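Local coordinates for Fe2OG dioxygenase domain-containing protein (Pseudomonas putida, PDB 4J25), which probably hydroxylates prolyl residues of a protein substrate as a 2-oxoglutarate-dependent, iron-requiring prolyl-4-hydroxylase with a double-stranded beta-helix fold, at residues A[144-149]-A[203-208]; A[157-162]-A[196-201]. One frame throughout, in Å; residues are numbered along the deposited sequence.

Interaction 1. Residues A[144-149]-A[203-208]. With MN (manganese (II) ion), chain I; OGA (N-oxalylglycine), chain J.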
loop_
_atom_site.group_PDB
_atom_site.type_symbol
_atom_site.label_atom_id
_atom_site.label_comp_id
_atom_site.label_asym_id
_atom_site.label_seq_id
_atom_site.Cartn_x
_atom_site.Cartn_y
_atom_site.Cartn_z
ATOM N N ARG A 144 4.645 4.464 -15.101
ATOM C CA ARG A 144 5.518 5.618 -15.245
ATOM C C ARG A 144 5.429 6.589 -14.066
ATOM O O ARG A 144 4.450 6.586 -13.321
ATOM C CB ARG A 144 5.164 6.328 -16.535
ATOM C CG ARG A 144 5.272 5.410 -17.735
ATOM C CD ARG A 144 5.669 6.184 -18.971
ATOM N NE ARG A 144 6.960 6.847 -18.800
ATOM C CZ ARG A 144 7.486 7.679 -19.693
ATOM N NH1 ARG A 144 6.828 7.946 -20.812
ATOM N NH2 ARG A 144 8.668 8.248 -19.469
ATOM N N ARG A 145 6.451 7.429 -13.908
ATOM C CA ARG A 145 6.528 8.300 -12.745
ATOM C C ARG A 145 5.252 9.110 -12.576
ATOM O O ARG A 145 4.682 9.622 -13.534
ATOM C CB ARG A 145 7.729 9.235 -12.813
ATOM C CG ARG A 145 8.082 9.811 -11.450
ATOM C CD ARG A 145 9.248 10.762 -11.504
ATOM N NE ARG A 145 10.380 10.175 -12.212
ATOM C CZ ARG A 145 11.620 10.639 -12.143
ATOM N NH1 ARG A 145 12.587 10.045 -12.822
ATOM N NH2 ARG A 145 11.891 11.690 -11.389
ATOM N N HIS A 146 4.810 9.218 -11.335
ATOM C CA HIS A 146 3.562 9.910 -11.038
ATOM C C HIS A 146 3.441 10.237 -9.562
ATOM O O HIS A 146 4.187 9.714 -8.719
ATOM C CB HIS A 146 2.350 9.085 -11.489
ATOM C CG HIS A 146 2.102 7.857 -10.667
ATOM N ND1 HIS A 146 2.811 6.692 -10.841
ATOM C CD2 HIS A 146 1.216 7.614 -9.672
ATOM C CE1 HIS A 146 2.379 5.782 -9.984
ATOM N NE2 HIS A 146 1.414 6.317 -9.260
ATOM N N LEU A 147 2.497 11.129 -9.278
ATOM C CA LEU A 147 2.058 11.408 -7.923
ATOM C C LEU A 147 0.653 10.856 -7.788
ATOM O O LEU A 147 -0.140 10.924 -8.722
ATOM C CB LEU A 147 2.026 12.908 -7.641
ATOM C CG LEU A 147 3.361 13.577 -7.373
ATOM C CD1 LEU A 147 3.373 14.997 -7.961
ATOM C CD2 LEU A 147 3.639 13.608 -5.898
ATOM N N ASP A 148 0.342 10.316 -6.624
ATOM C CA ASP A 148 -0.984 9.765 -6.406
ATOM C C ASP A 148 -2.017 10.865 -6.216
ATOM O O ASP A 148 -3.152 10.726 -6.639
ATOM C CB ASP A 148 -0.997 8.837 -5.198
ATOM C CG ASP A 148 -0.298 7.510 -5.463
ATOM O OD1 ASP A 148 -0.085 7.117 -6.624
ATOM O OD2 ASP A 148 0.026 6.863 -4.473
ATOM N N ARG A 149 -1.637 11.944 -5.561
ATOM C CA ARG A 149 -2.566 13.042 -5.307
ATOM C C ARG A 149 -2.124 14.294 -6.055
ATOM O O ARG A 149 -1.023 14.766 -5.849
ATOM C CB ARG A 149 -2.630 13.342 -3.807
ATOM C CG ARG A 149 -3.479 14.543 -3.481
ATOM C CD ARG A 149 -3.070 15.241 -2.204
ATOM N NE ARG A 149 -3.953 16.377 -1.957
ATOM C CZ ARG A 149 -3.952 17.102 -0.846
ATOM N NH1 ARG A 149 -3.107 16.812 0.134
ATOM N NH2 ARG A 149 -4.796 18.116 -0.715
ATOM N N VAL A 203 5.342 12.252 -2.605
ATOM C CA VAL A 203 6.361 11.335 -3.111
ATOM C C VAL A 203 6.062 10.829 -4.512
ATOM O O VAL A 203 5.225 9.937 -4.691
ATOM C CB VAL A 203 6.528 10.133 -2.193
ATOM C CG1 VAL A 203 7.614 9.200 -2.742
ATOM C CG2 VAL A 203 6.879 10.593 -0.811
ATOM N N PRO A 204 6.752 11.395 -5.517
ATOM C CA PRO A 204 6.615 10.836 -6.858
ATOM C C PRO A 204 7.165 9.430 -6.846
ATOM O O PRO A 204 8.081 9.148 -6.066
ATOM C CB PRO A 204 7.487 11.753 -7.717
ATOM C CG PRO A 204 7.687 12.976 -6.911
ATOM C CD PRO A 204 7.686 12.537 -5.496
ATOM N N HIS A 205 6.618 8.549 -7.667
ATOM C CA HIS A 205 7.086 7.164 -7.673
ATOM C C HIS A 205 6.731 6.497 -8.987
ATOM O O HIS A 205 5.926 7.010 -9.754
ATOM C CB HIS A 205 6.517 6.372 -6.493
ATOM C CG HIS A 205 5.019 6.357 -6.435
ATOM N ND1 HIS A 205 4.294 7.408 -5.919
ATOM C CD2 HIS A 205 4.113 5.424 -6.810
ATOM C CE1 HIS A 205 3.003 7.135 -5.999
ATOM N NE2 HIS A 205 2.862 5.933 -6.520
ATOM N N GLU A 206 7.371 5.372 -9.258
ATOM C CA GLU A 206 7.124 4.636 -10.483
ATOM C C GLU A 206 7.362 3.161 -10.224
ATOM O O GLU A 206 7.907 2.782 -9.185
ATOM C CB GLU A 206 8.040 5.142 -11.601
ATOM C CG GLU A 206 9.486 4.845 -11.359
ATOM C CD GLU A 206 10.401 5.458 -12.389
ATOM O OE1 GLU A 206 11.627 5.290 -12.261
ATOM O OE2 GLU A 206 9.908 6.128 -13.316
ATOM N N VAL A 207 6.931 2.326 -11.161
ATOM C CA VAL A 207 7.173 0.891 -11.088
ATOM C C VAL A 207 7.959 0.469 -12.309
ATOM O O VAL A 207 7.528 0.694 -13.433
ATOM C CB VAL A 207 5.872 0.089 -11.040
ATOM C CG1 VAL A 207 6.165 -1.450 -11.040
ATOM C CG2 VAL A 207 5.044 0.502 -9.835
ATOM N N LEU A 208 9.124 -0.132 -12.086
ATOM C CA LEU A 208 9.950 -0.618 -13.185
ATOM C C LEU A 208 9.420 -1.978 -13.662
ATOM O O LEU A 208 8.813 -2.715 -12.891
ATOM C CB LEU A 208 11.412 -0.730 -12.754
ATOM C CG LEU A 208 12.140 0.570 -12.396
ATOM C CD1 LEU A 208 13.651 0.361 -12.418
ATOM C CD2 LEU A 208 11.767 1.659 -13.349
HETATM MN MN MN I . 1.000 5.394 -7.318
HETATM C C1 OGA J . -0.380 3.030 -7.801
HETATM C C2 OGA J . 1.065 2.685 -7.618
HETATM C C4 OGA J . 2.832 1.046 -7.079
HETATM C C5 OGA J . 3.058 -0.382 -6.717
HETATM O O1 OGA J . -1.206 2.075 -7.882
HETATM O O2 OGA J . -0.761 4.254 -7.848
HETATM O "O2'" OGA J . 1.916 3.551 -7.763
HETATM O O3 OGA J . 4.068 -0.691 -6.037
HETATM N N1 OGA J . 1.450 1.339 -7.262
HETATM O O4 OGA J . 2.250 -1.277 -7.081
HETATM O O HOH W 1 2.408 10.091 -4.573
HETATM O O HOH W 2 0.620 4.364 -5.356
#
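His205 and His146 meet twice, once through their backbones and once on a shared manganese ion. They form an antiparallel hydrogen-bonded pair: His146 N donates to His205 O at 2.9 Å, and His205 N answers to His146 O at 2.9 Å. Both side chains therefore leave on the same face. Each sets its CG between the backbone N and the carbonyl carbon (chi1 71° in His146, 57° in His205), which turns NE2 of both rings onto the metal. The rings are oblique, planes 59° apart, and His146 NE2 lies 3.1 Å from His205 NE2 because the manganese draws in both nitrogens. The far nitrogens fix the ring rotations: His146 ND1 donates to Arg144 O (3.0 Å), and His205 ND1 donates almost straight to Val203 O (3.0 Å), an acceptor lying in the ring plane. Asp148 adds OD1 to the metal, its carboxylate roughly perpendicular to the His205 ring, while OD2 is held by Ser159, Trp220 and the metal-bound water. N-oxalylglycine closes the six-coordinate shell with O2 and O2'.

Arg145 lies next to this pair. Its CA makes a CH···O contact of 3.3 Å with His205 O, and its side chain runs beside Glu206, Arg145 NE stopping 4.2 Å from Glu206 OE2, near enough for attraction but beyond a salt bridge; the guanidinium makes a cation-pi contact with Phe179. His146 and Asp148, two residues apart, together with His205 from far along the chain, form the HXD···H facial triad of 2-oxoglutarate oxygenases, with manganese probably standing in for iron.

Interaction 2. Residues A[157-162]-A[196-201]. With OGA (N-oxalylglycine), chain J.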
loop_
_atom_site.group_PDB
_atom_site.type_symbol
_atom_site.label_atom_id
_atom_site.label_comp_id
_atom_site.label_asym_id
_atom_site.label_seq_id
_atom_site.Cartn_x
_atom_site.Cartn_y
_atom_site.Cartn_z
ATOM N N MET A 157 -4.750 11.195 0.803
ATOM C CA MET A 157 -3.752 11.850 1.626
ATOM C C MET A 157 -2.540 10.952 1.894
ATOM O O MET A 157 -1.428 11.435 2.028
ATOM C CB MET A 157 -4.358 12.234 2.972
ATOM C CG MET A 157 -5.486 13.242 2.891
ATOM S SD MET A 157 -4.976 14.752 2.022
ATOM C CE MET A 157 -3.793 15.412 3.177
ATOM N N VAL A 158 -2.766 9.649 2.023
ATOM C CA VAL A 158 -1.688 8.727 2.338
ATOM C C VAL A 158 -1.878 7.471 1.511
ATOM O O VAL A 158 -2.972 6.946 1.447
ATOM C CB VAL A 158 -1.684 8.313 3.837
ATOM C CG1 VAL A 158 -0.528 7.322 4.112
ATOM C CG2 VAL A 158 -1.596 9.539 4.767
ATOM N N SER A 159 -0.805 6.995 0.901
ATOM C CA SER A 159 -0.843 5.837 0.025
ATOM C C SER A 159 -0.261 4.657 0.760
ATOM O O SER A 159 0.633 4.818 1.565
ATOM C CB SER A 159 0.006 6.089 -1.218
ATOM O OG SER A 159 -0.418 7.261 -1.883
ATOM N N ALA A 160 -0.760 3.466 0.471
ATOM C CA ALA A 160 -0.265 2.265 1.110
ATOM C C ALA A 160 -0.372 1.112 0.120
ATOM O O ALA A 160 -1.429 0.875 -0.477
ATOM C CB ALA A 160 -1.046 1.973 2.380
ATOM N N VAL A 161 0.742 0.421 -0.064
ATOM C CA VAL A 161 0.819 -0.715 -0.961
ATOM C C VAL A 161 1.351 -1.904 -0.184
ATOM O O VAL A 161 2.406 -1.803 0.454
ATOM C CB VAL A 161 1.808 -0.465 -2.108
ATOM C CG1 VAL A 161 1.611 -1.522 -3.200
ATOM C CG2 VAL A 161 1.648 0.901 -2.661
ATOM N N LEU A 162 0.630 -3.024 -0.241
ATOM C CA LEU A 162 1.104 -4.273 0.345
ATOM C C LEU A 162 1.533 -5.210 -0.786
ATOM O O LEU A 162 0.773 -5.443 -1.728
ATOM C CB LEU A 162 0.016 -4.928 1.216
ATOM C CG LEU A 162 0.428 -6.281 1.844
ATOM C CD1 LEU A 162 1.448 -6.113 2.942
ATOM C CD2 LEU A 162 -0.788 -6.996 2.382
ATOM N N VAL A 196 4.490 -0.560 2.132
ATOM C CA VAL A 196 5.071 0.762 1.924
ATOM C C VAL A 196 3.952 1.776 2.089
ATOM O O VAL A 196 2.902 1.630 1.489
ATOM C CB VAL A 196 5.675 0.909 0.523
ATOM C CG1 VAL A 196 6.267 2.340 0.322
ATOM C CG2 VAL A 196 6.745 -0.111 0.317
ATOM N N VAL A 197 4.183 2.790 2.915
ATOM C CA VAL A 197 3.208 3.858 3.141
ATOM C C VAL A 197 3.890 5.192 2.847
ATOM O O VAL A 197 5.037 5.412 3.234
ATOM C CB VAL A 197 2.721 3.851 4.605
ATOM C CG1 VAL A 197 1.574 4.807 4.815
ATOM C CG2 VAL A 197 2.277 2.440 5.020
ATOM N N PHE A 198 3.203 6.089 2.155
ATOM C CA PHE A 198 3.770 7.424 1.926
ATOM C C PHE A 198 2.715 8.520 1.765
ATOM O O PHE A 198 1.513 8.256 1.523
ATOM C CB PHE A 198 4.734 7.428 0.730
ATOM C CG PHE A 198 4.131 6.934 -0.564
ATOM C CD1 PHE A 198 4.222 5.592 -0.914
ATOM C CD2 PHE A 198 3.498 7.809 -1.435
ATOM C CE1 PHE A 198 3.686 5.128 -2.087
ATOM C CE2 PHE A 198 2.960 7.353 -2.610
ATOM C CZ PHE A 198 3.046 6.006 -2.941
ATOM N N LEU A 199 3.164 9.759 1.928
ATOM C CA LEU A 199 2.307 10.901 1.698
ATOM C C LEU A 199 2.027 11.074 0.200
ATOM O O LEU A 199 2.940 11.300 -0.590
ATOM C CB LEU A 199 2.942 12.162 2.305
ATOM C CG LEU A 199 3.109 12.090 3.825
ATOM C CD1 LEU A 199 3.840 13.324 4.379
ATOM C CD2 LEU A 199 1.774 11.911 4.536
ATOM N N SER A 200 0.752 10.998 -0.173
ATOM C CA SER A 200 0.355 10.941 -1.578
ATOM C C SER A 200 0.695 12.196 -2.378
ATOM O O SER A 200 0.994 12.111 -3.560
ATOM C CB SER A 200 -1.152 10.694 -1.704
ATOM O OG SER A 200 -1.563 9.595 -0.905
ATOM N N GLY A 201 0.622 13.359 -1.742
ATOM C CA GLY A 201 0.879 14.606 -2.437
ATOM C C GLY A 201 2.356 14.924 -2.560
ATOM O O GLY A 201 2.724 15.903 -3.211
HETATM C C1 OGA J . -0.380 3.030 -7.801
HETATM C C2 OGA J . 1.065 2.685 -7.618
HETATM C C4 OGA J . 2.832 1.046 -7.079
HETATM C C5 OGA J . 3.058 -0.382 -6.717
HETATM O O1 OGA J . -1.206 2.075 -7.882
HETATM O O2 OGA J . -0.761 4.254 -7.848
HETATM O "O2'" OGA J . 1.916 3.551 -7.763
HETATM O O3 OGA J . 4.068 -0.691 -6.037
HETATM N N1 OGA J . 1.450 1.339 -7.262
HETATM O O4 OGA J . 2.250 -1.277 -7.081
HETATM O O HOH W 3 -0.544 13.770 0.829
#
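Ser159 packs on Phe198 at the tight centre of this strand pair: Ser159 CB sits over one face of the ring, 3.6 Å from the Phe198 centroid, a CH-pi contact. The ring gets there because its CG lies between the backbone N and the carbonyl carbon (chi1 56°), turning it across the neighbouring strand. Beneath it the backbones are firmly joined, with Ser159 N donating nearly straight to Phe198 O at 2.7 Å. On the reverse face Val158 and Val197 cross obliquely and press together, Val158 CG1 to Val197 CG1 being only 3.4 Å, while helix 32-42 packs on Val197. These are central antiparallel strands of the larger sheet of the double-stranded beta-helix, and Val161 turns its CG1 toward the oxalylglycine. Replacing Phe198 with an alanine would probably leave Ser159 CB without its CH-pi partner and open a gap beside the edge-to-face His205 ring.

Toward Met157 the pairing slackens, for the partner strand ends at Leu199. On the other edge of 157-162, against strand 214-222, a classic beta bulge sets Met157 and Val158 both facing Phe221. Ser200 N still reaches Met157 O (3.1 Å), but from well above the carbonyl plane, and a water bridges Met157 O to Gly201 N. Leu199 and Met157 are partly exposed, whereas Ser200 OG turns back inward to donate to Ser159 OG at 2.8 Å, itself also hydrogen-bonded to Asp148 OD2.

Overall arrangement
Interaction 2 is core and interaction 1 is partly open: their centres lie 11 Å apart, and along the chain 157-162 and 196-201 are nested inside the loop that 144-149 and 203-208 close. Interaction 2 pairs two strands of the larger sheet; interaction 1 joins a loop to strand 205-207 of the smaller one. Both use antiparallel backbone bonds, yet interaction 1 spends its side chains on metal ligation and interaction 2 mostly on apolar packing, with a buried serine pair. Ser159 OG lies 2.7 Å from Asp148 OD2, probably a hydrogen bond, and Phe198 CZ lies 3.3 Å from His205 CE1, so one polar and one aromatic residue of interaction 2 form a second shell that probably steadies two metal ligands.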